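Local structure of phytanoyl-CoA dioxygenase (Streptomyces malaysiense, 6ZYL) at residues A54-Y59 with T112-R117; L60-A65 with S269-A274; D87-H92 with V148-T153. The protein catalyses the beta-hydroxylation of thioholgamide as the non-heme monooxygenase ThoJ, and probably uses iron and 2-oxoglutarate to do so. One frame throughout, in Å; residues are numbered along the deposited sequence.

Interactions 1 and 3 set helices 46-66 and 84-90 on the mixed seven-stranded sheet; interaction 2 joins the first of these helices to the loop before the last helix. Interactions 1 and 2 have centres about 13 Å apart and meet where Tyr59 CD1 comes 3.7 Å from Phe271 CZ. The centre of interaction 3 is about 10 Å from that of interaction 1, and a salt bridge joins the two, Glu55 OE1 to Arg88 NH2 at 2.9 Å. Interactions 2 and 3 do not touch, their nearest atoms being about 7 Å apart. In this family the iron site normally lies inside the barrel; these contacts are on its helix-covered outside.

Interaction 1 of 3, residues A54-Y59 with T112-R117; sequences AECQTY and TNLFIR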
loop_
_atom_site.group_PDB
_atom_site.type_symbol
_atom_site.label_atom_id
_atom_site.label_comp_id
_atom_site.label_asym_id
_atom_site.label_seq_id
_atom_site.Cartn_x
_atom_site.Cartn_y
_atom_site.Cartn_z
ATOM N N ALA A 54 -14.598 -2.028 10.506
ATOM C CA ALA A 54 -15.584 -1.146 11.120
ATOM C C ALA A 54 -14.971 0.209 11.458
ATOM O O ALA A 54 -15.587 1.255 11.222
ATOM C CB ALA A 54 -16.164 -1.797 12.375
ATOM N N GLU A 55 -13.757 0.207 12.011
ATOM C CA GLU A 55 -13.089 1.464 12.333
ATOM C C GLU A 55 -12.733 2.236 11.068
ATOM O O GLU A 55 -12.806 3.470 11.047
ATOM C CB GLU A 55 -11.842 1.183 13.170
ATOM C CG GLU A 55 -12.153 0.527 14.505
ATOM C CD GLU A 55 -10.911 0.108 15.266
ATOM O OE1 GLU A 55 -9.794 0.469 14.841
ATOM O OE2 GLU A 55 -11.055 -0.586 16.296
ATOM N N CYS A 56 -12.402 1.545 10.005
ATOM C CA CYS A 56 -12.107 2.194 8.762
ATOM C C CYS A 56 -13.330 2.892 8.202
ATOM O O CYS A 56 -13.258 3.967 7.750
ATOM C CB CYS A 56 -11.546 1.201 7.773
ATOM S SG CYS A 56 -11.426 1.718 6.107
ATOM N N GLN A 57 -14.450 2.224 8.261
ATOM C CA GLN A 57 -15.710 2.762 7.793
ATOM C C GLN A 57 -16.157 3.970 8.634
ATOM O O GLN A 57 -16.635 4.914 8.128
ATOM C CB GLN A 57 -16.759 1.680 7.636
ATOM C CG GLN A 57 -16.470 0.770 6.474
ATOM C CD GLN A 57 -17.447 -0.356 6.316
ATOM O OE1 GLN A 57 -17.880 -0.935 7.263
ATOM N NE2 GLN A 57 -17.807 -0.647 5.098
ATOM N N THR A 58 -15.933 3.904 9.916
ATOM C CA THR A 58 -16.207 4.996 10.794
ATOM C C THR A 58 -15.318 6.193 10.416
ATOM O O THR A 58 -15.766 7.269 10.338
ATOM C CB THR A 58 -16.008 4.606 12.265
ATOM O OG1 THR A 58 -17.016 3.703 12.657
ATOM C CG2 THR A 58 -16.079 5.801 13.148
ATOM N N TYR A 59 -14.064 5.943 10.136
ATOM C CA TYR A 59 -13.141 6.962 9.739
ATOM C C TYR A 59 -13.542 7.629 8.412
ATOM O O TYR A 59 -13.497 8.795 8.307
ATOM C CB TYR A 59 -11.747 6.358 9.663
ATOM C CG TYR A 59 -10.816 7.001 8.709
ATOM C CD1 TYR A 59 -10.061 8.093 9.081
ATOM C CD2 TYR A 59 -10.670 6.531 7.457
ATOM C CE1 TYR A 59 -9.215 8.688 8.224
ATOM C CE2 TYR A 59 -9.811 7.108 6.594
ATOM C CZ TYR A 59 -9.094 8.195 6.983
ATOM O OH TYR A 59 -8.293 8.749 6.124
ATOM N N THR A 112 0.442 4.821 2.924
ATOM C CA THR A 112 -0.673 3.898 3.083
ATOM C C THR A 112 -1.761 4.268 2.086
ATOM O O THR A 112 -1.929 5.439 1.731
ATOM C CB THR A 112 -1.250 3.902 4.510
ATOM O OG1 THR A 112 -1.497 5.244 4.943
ATOM C CG2 THR A 112 -0.287 3.215 5.475
ATOM N N ASN A 113 -2.493 3.254 1.632
ATOM C CA ASN A 113 -3.545 3.425 0.643
ATOM C C ASN A 113 -4.737 2.564 1.022
ATOM O O ASN A 113 -4.573 1.415 1.439
ATOM C CB ASN A 113 -3.076 3.026 -0.766
ATOM C CG ASN A 113 -2.329 4.133 -1.472
ATOM O OD1 ASN A 113 -2.930 4.988 -2.121
ATOM N ND2 ASN A 113 -1.009 4.117 -1.358
ATOM N N LEU A 114 -5.934 3.121 0.874
ATOM C CA LEU A 114 -7.168 2.350 0.917
ATOM C C LEU A 114 -7.591 2.069 -0.520
ATOM O O LEU A 114 -7.811 3.004 -1.296
ATOM C CB LEU A 114 -8.268 3.097 1.669
ATOM C CG LEU A 114 -8.449 2.731 3.141
ATOM C CD1 LEU A 114 -9.435 3.698 3.795
ATOM C CD2 LEU A 114 -8.912 1.295 3.310
ATOM N N PHE A 115 -7.670 0.792 -0.878
ATOM C CA PHE A 115 -8.131 0.357 -2.195
ATOM C C PHE A 115 -9.471 -0.339 -1.982
ATOM O O PHE A 115 -9.521 -1.492 -1.543
ATOM C CB PHE A 115 -7.112 -0.561 -2.863
ATOM C CG PHE A 115 -5.819 0.123 -3.210
ATOM C CD1 PHE A 115 -5.816 1.317 -3.916
ATOM C CD2 PHE A 115 -4.608 -0.428 -2.834
ATOM C CE1 PHE A 115 -4.629 1.947 -4.236
ATOM C CE2 PHE A 115 -3.416 0.195 -3.152
ATOM C CZ PHE A 115 -3.427 1.385 -3.855
ATOM N N ILE A 116 -10.555 0.372 -2.273
ATOM C CA ILE A 116 -11.909 -0.115 -2.043
ATOM C C ILE A 116 -12.597 -0.277 -3.390
ATOM O O ILE A 116 -12.645 0.667 -4.187
ATOM C CB ILE A 116 -12.705 0.838 -1.135
ATOM C CG1 ILE A 116 -11.999 0.992 0.214
ATOM C CG2 ILE A 116 -14.126 0.331 -0.939
ATOM C CD1 ILE A 116 -12.410 2.228 0.986
ATOM N N ARG A 117 -13.113 -1.474 -3.645
ATOM C CA ARG A 117 -13.905 -1.747 -4.839
ATOM C C ARG A 117 -15.332 -2.036 -4.400
ATOM O O ARG A 117 -15.624 -3.145 -3.927
ATOM C CB ARG A 117 -13.317 -2.923 -5.619
ATOM C CG ARG A 117 -11.898 -2.637 -6.097
ATOM C CD ARG A 117 -11.395 -3.678 -7.078
ATOM N NE ARG A 117 -11.719 -3.329 -8.459
ATOM C CZ ARG A 117 -10.998 -2.507 -9.214
ATOM N NH1 ARG A 117 -9.901 -1.941 -8.730
ATOM N NH2 ARG A 117 -11.374 -2.253 -10.460
#
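The ring of Tyr59 meets Leu114 obliquely, with CE2 of Tyr59 4.4 Å from CD1 of Leu114. In the plane of that ring, at its edge, lies the carbonyl oxygen of Cys56, one turn back along the same helix. Trp85 of helix 84-90 packs against the tyrosine ring edge-to-face, and the tyrosine hydroxyl is hydrogen-bonded to the carbonyl oxygen of Ala74. Across the strand, on its other side, the ring of Phe115 has CB of Asn113 over one face, 3.5 Å above the plane and shifted toward the rim; Arg145 and Trp147 of strand 143-149 also touch Phe115.

The tightest approach is made by Cys56. Its SG is anti to the backbone N (chi1 168°), which sends the sulfur off the helix toward the sheet and into the branch of Leu114. CD1 of Leu114 is 3.6 Å from this sulfur and CD2 is 3.8 Å from it, so one atom from the helix meets both methyls of the leucine fork. CD1 meets the sulfur and, more distantly, the tyrosine ring; Leu60 also packs on it. Trp85 also touches both Cys56 and Leu114.

No hydrogen bond crosses between 54-59 and 112-117. Helix and strand are held here by a buried apolar contact in which the thiol acts as a compact, polarisable filler beside the leucine methyls. The tyrosine keeps its hydrocarbon part in this core, while its one polar atom is satisfied by a backbone carbonyl, so burying the ring leaves no hydroxyl stranded.

Interaction 2 of 3, residues L60-A65 with S269-A274; sequences LRAVSA and SDFDQA
Phe271 reaches from its loop to helix 46-66 and touches Val63 and Ala62 with the outer part of its ring; the contact between the two segments is apolar throughout. CG1 of Val63 is the closest group, 3.6 Å from CE1 of Phe271 and 3.7 Å from CZ of Phe271, and the two side chains cross at about a right angle. On the other flank of the ring CE2 of Phe271 comes to 4.1 Å from CB of Ala62. Both approach obliquely; Ala62 and Val63, neighbours on the helix, share the CE1, CZ and CE2 end of the ring. With CG1 of Val63 turned beside its backbone N and opposite the carbonyl carbon (chi1 -59°), that methyl is the one presented to the ring.

The hydrogen bonds lie within the loop and between it and other parts of the chain, not across the contact. Ser269 to Asp272 form a type II beta turn, closed by Asp272 N to Ser269 O at 3.0 Å. Phe271 occupies its third position and adopts the left-handed conformation expected there (phi 57°, psi 25°). The backbone of Phe271 is also bonded to that of Val82.

Two aspartates of the turn make further bonds. Asp270 OD1 accepts from the backbone N of Ser84, where helix 84-90 starts. Asp272 is the N-cap of helix 273-295, its OD2 making a weak bond to the backbone N of Ala275.

Polar bonds shape the loop and, more weakly, cap the last helix, whereas the partly exposed phenyl ring gains its hold on helix 46-66 from van der Waals and hydrophobic contact.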
loop_
_atom_site.group_PDB
_atom_site.type_symbol
_atom_site.label_atom_id
_atom_site.label_comp_id
_atom_site.label_asym_id
_atom_site.label_seq_id
_atom_site.Cartn_x
_atom_site.Cartn_y
_atom_site.Cartn_z
ATOM N N LEU A 60 -13.969 6.843 7.448
ATOM C CA LEU A 60 -14.350 7.353 6.173
ATOM C C LEU A 60 -15.555 8.279 6.292
ATOM O O LEU A 60 -15.593 9.273 5.673
ATOM C CB LEU A 60 -14.619 6.233 5.191
ATOM C CG LEU A 60 -13.423 5.468 4.648
ATOM C CD1 LEU A 60 -13.824 4.257 3.867
ATOM C CD2 LEU A 60 -12.481 6.331 3.859
ATOM N N ARG A 61 -16.523 7.903 7.102
ATOM C CA ARG A 61 -17.690 8.727 7.323
ATOM C C ARG A 61 -17.304 10.043 7.998
ATOM O O ARG A 61 -17.749 11.052 7.617
ATOM C CB ARG A 61 -18.760 8.030 8.173
ATOM C CG ARG A 61 -19.490 6.895 7.500
ATOM C CD ARG A 61 -20.663 6.377 8.296
ATOM N NE ARG A 61 -20.294 5.697 9.506
ATOM C CZ ARG A 61 -19.960 4.420 9.591
ATOM N NH1 ARG A 61 -19.974 3.630 8.551
ATOM N NH2 ARG A 61 -19.649 3.936 10.739
ATOM N N ALA A 62 -16.444 9.983 8.975
ATOM C CA ALA A 62 -16.026 11.146 9.686
ATOM C C ALA A 62 -15.292 12.157 8.825
ATOM O O ALA A 62 -15.634 13.287 8.841
ATOM C CB ALA A 62 -15.152 10.738 10.840
ATOM N N VAL A 63 -14.337 11.726 8.027
ATOM C CA VAL A 63 -13.615 12.667 7.177
ATOM C C VAL A 63 -14.516 13.186 6.067
ATOM O O VAL A 63 -14.396 14.344 5.651
ATOM C CB VAL A 63 -12.337 12.022 6.606
ATOM C CG1 VAL A 63 -11.428 11.559 7.737
ATOM C CG2 VAL A 63 -12.680 10.870 5.676
ATOM N N SER A 64 -15.427 12.350 5.564
ATOM C CA SER A 64 -16.379 12.825 4.566
ATOM C C SER A 64 -17.246 13.943 5.131
ATOM O O SER A 64 -17.573 14.905 4.426
ATOM C CB SER A 64 -17.252 11.669 4.077
ATOM O OG SER A 64 -18.066 12.073 2.991
ATOM N N ALA A 65 -17.624 13.835 6.408
ATOM C CA ALA A 65 -18.437 14.873 7.030
ATOM C C ALA A 65 -17.630 16.138 7.287
ATOM O O ALA A 65 -18.168 17.247 7.186
ATOM C CB ALA A 65 -19.037 14.356 8.337
ATOM N N SER A 269 -3.987 10.358 19.016
ATOM C CA SER A 269 -5.389 9.966 18.992
ATOM C C SER A 269 -5.967 10.358 17.642
ATOM O O SER A 269 -5.381 11.154 16.904
ATOM C CB SER A 269 -6.179 10.615 20.133
ATOM O OG SER A 269 -6.049 12.024 20.110
ATOM N N ASP A 270 -7.127 9.787 17.329
ATOM C CA ASP A 270 -7.777 10.047 16.050
ATOM C C ASP A 270 -7.966 11.541 15.832
ATOM O O ASP A 270 -8.567 12.231 16.660
ATOM C CB ASP A 270 -9.129 9.331 15.996
ATOM C CG ASP A 270 -8.994 7.842 15.744
ATOM O OD1 ASP A 270 -8.469 7.462 14.676
ATOM O OD2 ASP A 270 -9.416 7.051 16.614
ATOM N N PHE A 271 -7.442 12.037 14.712
ATOM C CA PHE A 271 -7.600 13.430 14.299
ATOM C C PHE A 271 -7.086 14.419 15.344
ATOM O O PHE A 271 -7.535 15.570 15.385
ATOM C CB PHE A 271 -9.065 13.741 13.967
ATOM C CG PHE A 271 -9.708 12.737 13.052
ATOM C CD1 PHE A 271 -9.172 12.479 11.802
ATOM C CD2 PHE A 271 -10.848 12.051 13.441
ATOM C CE1 PHE A 271 -9.758 11.557 10.957
ATOM C CE2 PHE A 271 -11.440 11.126 12.600
ATOM C CZ PHE A 271 -10.893 10.879 11.356
ATOM N N ASP A 272 -6.153 13.996 16.193
ATOM C CA ASP A 272 -5.513 14.922 17.118
ATOM C C ASP A 272 -4.885 16.073 16.340
ATOM O O ASP A 272 -4.269 15.870 15.290
ATOM C CB ASP A 272 -4.460 14.189 17.945
ATOM C CG ASP A 272 -3.520 15.131 18.659
ATOM O OD1 ASP A 272 -3.972 15.840 19.582
ATOM O OD2 ASP A 272 -2.327 15.158 18.298
ATOM N N GLN A 273 -5.051 17.295 16.858
ATOM C CA GLN A 273 -4.679 18.478 16.084
ATOM C C GLN A 273 -3.210 18.445 15.679
ATOM O O GLN A 273 -2.858 18.849 14.564
ATOM C CB GLN A 273 -4.985 19.747 16.880
ATOM C CG GLN A 273 -4.821 21.033 16.078
ATOM C CD GLN A 273 -5.737 21.097 14.868
ATOM O OE1 GLN A 273 -6.955 20.972 14.989
ATOM N NE2 GLN A 273 -5.150 21.293 13.692
ATOM N N ALA A 274 -2.334 17.976 16.569
ATOM C CA ALA A 274 -0.929 17.842 16.202
ATOM C C ALA A 274 -0.762 16.861 15.048
ATOM O O ALA A 274 0.084 17.060 14.168
ATOM C CB ALA A 274 -0.107 17.394 17.410
#

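Interaction 3 of 3, residues D87-H92 with V148-T153; sequences DRIVHH and VALTDT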
loop_
_atom_site.group_PDB
_atom_site.type_symbol
_atom_site.label_atom_id
_atom_site.label_comp_id
_atom_site.label_asym_id
_atom_site.label_seq_id
_atom_site.Cartn_x
_atom_site.Cartn_y
_atom_site.Cartn_z
ATOM N N ASP A 87 -2.789 3.450 12.021
ATOM C CA ASP A 87 -1.565 3.431 12.814
ATOM C C ASP A 87 -1.337 2.058 13.431
ATOM O O ASP A 87 -0.203 1.564 13.467
ATOM C CB ASP A 87 -1.632 4.502 13.903
ATOM C CG ASP A 87 -0.557 4.329 14.961
ATOM O OD1 ASP A 87 0.583 4.788 14.733
ATOM O OD2 ASP A 87 -0.851 3.731 16.017
ATOM N N ARG A 88 -2.405 1.421 13.914
ATOM C CA ARG A 88 -2.261 0.131 14.580
ATOM C C ARG A 88 -1.795 -0.947 13.609
ATOM O O ARG A 88 -0.934 -1.766 13.951
ATOM C CB ARG A 88 -3.586 -0.269 15.230
ATOM C CG ARG A 88 -3.519 -1.529 16.080
ATOM C CD ARG A 88 -4.861 -1.819 16.755
ATOM N NE ARG A 88 -5.915 -2.141 15.796
ATOM C CZ ARG A 88 -6.949 -1.353 15.520
ATOM N NH1 ARG A 88 -7.086 -0.184 16.134
ATOM N NH2 ARG A 88 -7.855 -1.736 14.631
ATOM N N ILE A 89 -2.339 -0.959 12.391
ATOM C CA ILE A 89 -2.024 -2.037 11.457
ATOM C C ILE A 89 -0.578 -1.937 10.986
ATOM O O ILE A 89 0.146 -2.937 10.945
ATOM C CB ILE A 89 -3.009 -2.031 10.274
ATOM C CG1 ILE A 89 -4.412 -2.400 10.766
ATOM C CG2 ILE A 89 -2.548 -2.999 9.198
ATOM C CD1 ILE A 89 -5.472 -2.437 9.687
ATOM N N VAL A 90 -0.132 -0.732 10.617
ATOM C CA VAL A 90 1.218 -0.608 10.078
ATOM C C VAL A 90 2.274 -0.913 11.132
ATOM O O VAL A 90 3.440 -1.147 10.789
ATOM C CB VAL A 90 1.466 0.788 9.470
ATOM C CG1 VAL A 90 0.374 1.136 8.464
ATOM C CG2 VAL A 90 1.567 1.850 10.559
ATOM N N HIS A 91 1.905 -0.916 12.411
ATOM C CA HIS A 91 2.816 -1.288 13.485
ATOM C C HIS A 91 2.594 -2.713 13.981
ATOM O O HIS A 91 3.245 -3.125 14.946
ATOM C CB HIS A 91 2.679 -0.310 14.658
ATOM C CG HIS A 91 3.246 1.048 14.381
ATOM N ND1 HIS A 91 2.519 2.046 13.768
ATOM C CD2 HIS A 91 4.469 1.572 14.629
ATOM C CE1 HIS A 91 3.271 3.127 13.651
ATOM N NE2 HIS A 91 4.459 2.866 14.165
ATOM N N HIS A 92 1.708 -3.469 13.345
ATOM C CA HIS A 92 1.395 -4.810 13.815
ATOM C C HIS A 92 2.641 -5.690 13.763
ATOM O O HIS A 92 3.296 -5.765 12.714
ATOM C CB HIS A 92 0.284 -5.419 12.965
ATOM C CG HIS A 92 -0.338 -6.635 13.572
ATOM N ND1 HIS A 92 0.287 -7.863 13.577
ATOM C CD2 HIS A 92 -1.522 -6.811 14.202
ATOM C CE1 HIS A 92 -0.488 -8.745 14.183
ATOM N NE2 HIS A 92 -1.591 -8.131 14.572
ATOM N N VAL A 148 -3.159 -5.578 2.703
ATOM C CA VAL A 148 -3.907 -6.215 3.782
ATOM C C VAL A 148 -5.372 -6.319 3.384
ATOM O O VAL A 148 -5.994 -5.324 2.991
ATOM C CB VAL A 148 -3.753 -5.434 5.096
ATOM C CG1 VAL A 148 -4.529 -6.125 6.213
ATOM C CG2 VAL A 148 -2.288 -5.285 5.468
ATOM N N ALA A 149 -5.930 -7.521 3.509
ATOM C CA ALA A 149 -7.333 -7.769 3.198
ATOM C C ALA A 149 -8.177 -7.455 4.428
ATOM O O ALA A 149 -8.110 -8.168 5.436
ATOM C CB ALA A 149 -7.541 -9.215 2.753
ATOM N N LEU A 150 -8.969 -6.384 4.352
ATOM C CA LEU A 150 -9.919 -6.088 5.417
ATOM C C LEU A 150 -11.215 -6.864 5.231
ATOM O O LEU A 150 -11.878 -7.200 6.218
ATOM C CB LEU A 150 -10.198 -4.587 5.473
ATOM C CG LEU A 150 -9.000 -3.702 5.821
ATOM C CD1 LEU A 150 -9.436 -2.247 5.975
ATOM C CD2 LEU A 150 -8.298 -4.182 7.082
ATOM N N THR A 151 -11.592 -7.136 3.985
ATOM C CA THR A 151 -12.582 -8.141 3.631
ATOM C C THR A 151 -11.871 -9.327 2.991
ATOM O O THR A 151 -10.698 -9.247 2.619
ATOM C CB THR A 151 -13.627 -7.583 2.655
ATOM O OG1 THR A 151 -12.974 -7.159 1.450
ATOM C CG2 THR A 151 -14.382 -6.416 3.267
ATOM N N ASP A 152 -12.593 -10.438 2.854
ATOM C CA ASP A 152 -12.111 -11.515 2.000
ATOM C C ASP A 152 -11.846 -10.979 0.596
ATOM O O ASP A 152 -12.494 -10.034 0.139
ATOM C CB ASP A 152 -13.134 -12.650 1.920
ATOM C CG ASP A 152 -13.280 -13.412 3.221
ATOM O OD1 ASP A 152 -12.325 -13.432 4.027
ATOM O OD2 ASP A 152 -14.360 -14.003 3.431
ATOM N N THR A 153 -10.887 -11.585 -0.098
ATOM C CA THR A 153 -10.695 -11.353 -1.525
ATOM C C THR A 153 -10.976 -12.660 -2.254
ATOM O O THR A 153 -10.401 -13.700 -1.915
ATOM C CB THR A 153 -9.288 -10.838 -1.845
ATOM O OG1 THR A 153 -8.310 -11.818 -1.484
ATOM C CG2 THR A 153 -9.023 -9.533 -1.099
#
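Ile89 meets the end of strand 143-149 and the residue just after it with two separate branches. Its CG2 lies 4.4 Å from CG2 of Val148, and its CD1 lies 4.2 Å from CD2 of Leu150. The second reach depends on an extended ethyl arm, CD1 being anti to CA (chi2 -180°), which carries the terminal methyl away from the CG2 branch to the leucine. Leu150 does not aim its CB at the helix directly. Its CG stands opposite the carbonyl carbon and beside the backbone N (chi1 -64°), and with CD1 extended away from CA it is the other methyl, CD2, that touches the isoleucine. Ile89 also packs on Phe232 of strand 229-237 and on Ala52 of helix 46-66.

Behind the contact, His91 folds back over the end of its helix. Its ND1 donates to the carbonyl oxygen of Asp87 at 2.8 Å, a fairly straight bond (160°) with the oxygen in the plane of the imidazole and the donor tilted only slightly from the carbonyl plane. This restrains the ring's rotation; ND1 is the donor. His92 then caps helix 93-103 through ND1.

Just past the strand, Thr151 OG1 bonds to Asp152 O and to the backbone N of Phe230. A short helix laid on the major sheet through aliphatic side chains is in keeping with the double-stranded beta-helix (jelly-roll) fold of the phytanoyl-CoA dioxygenase family.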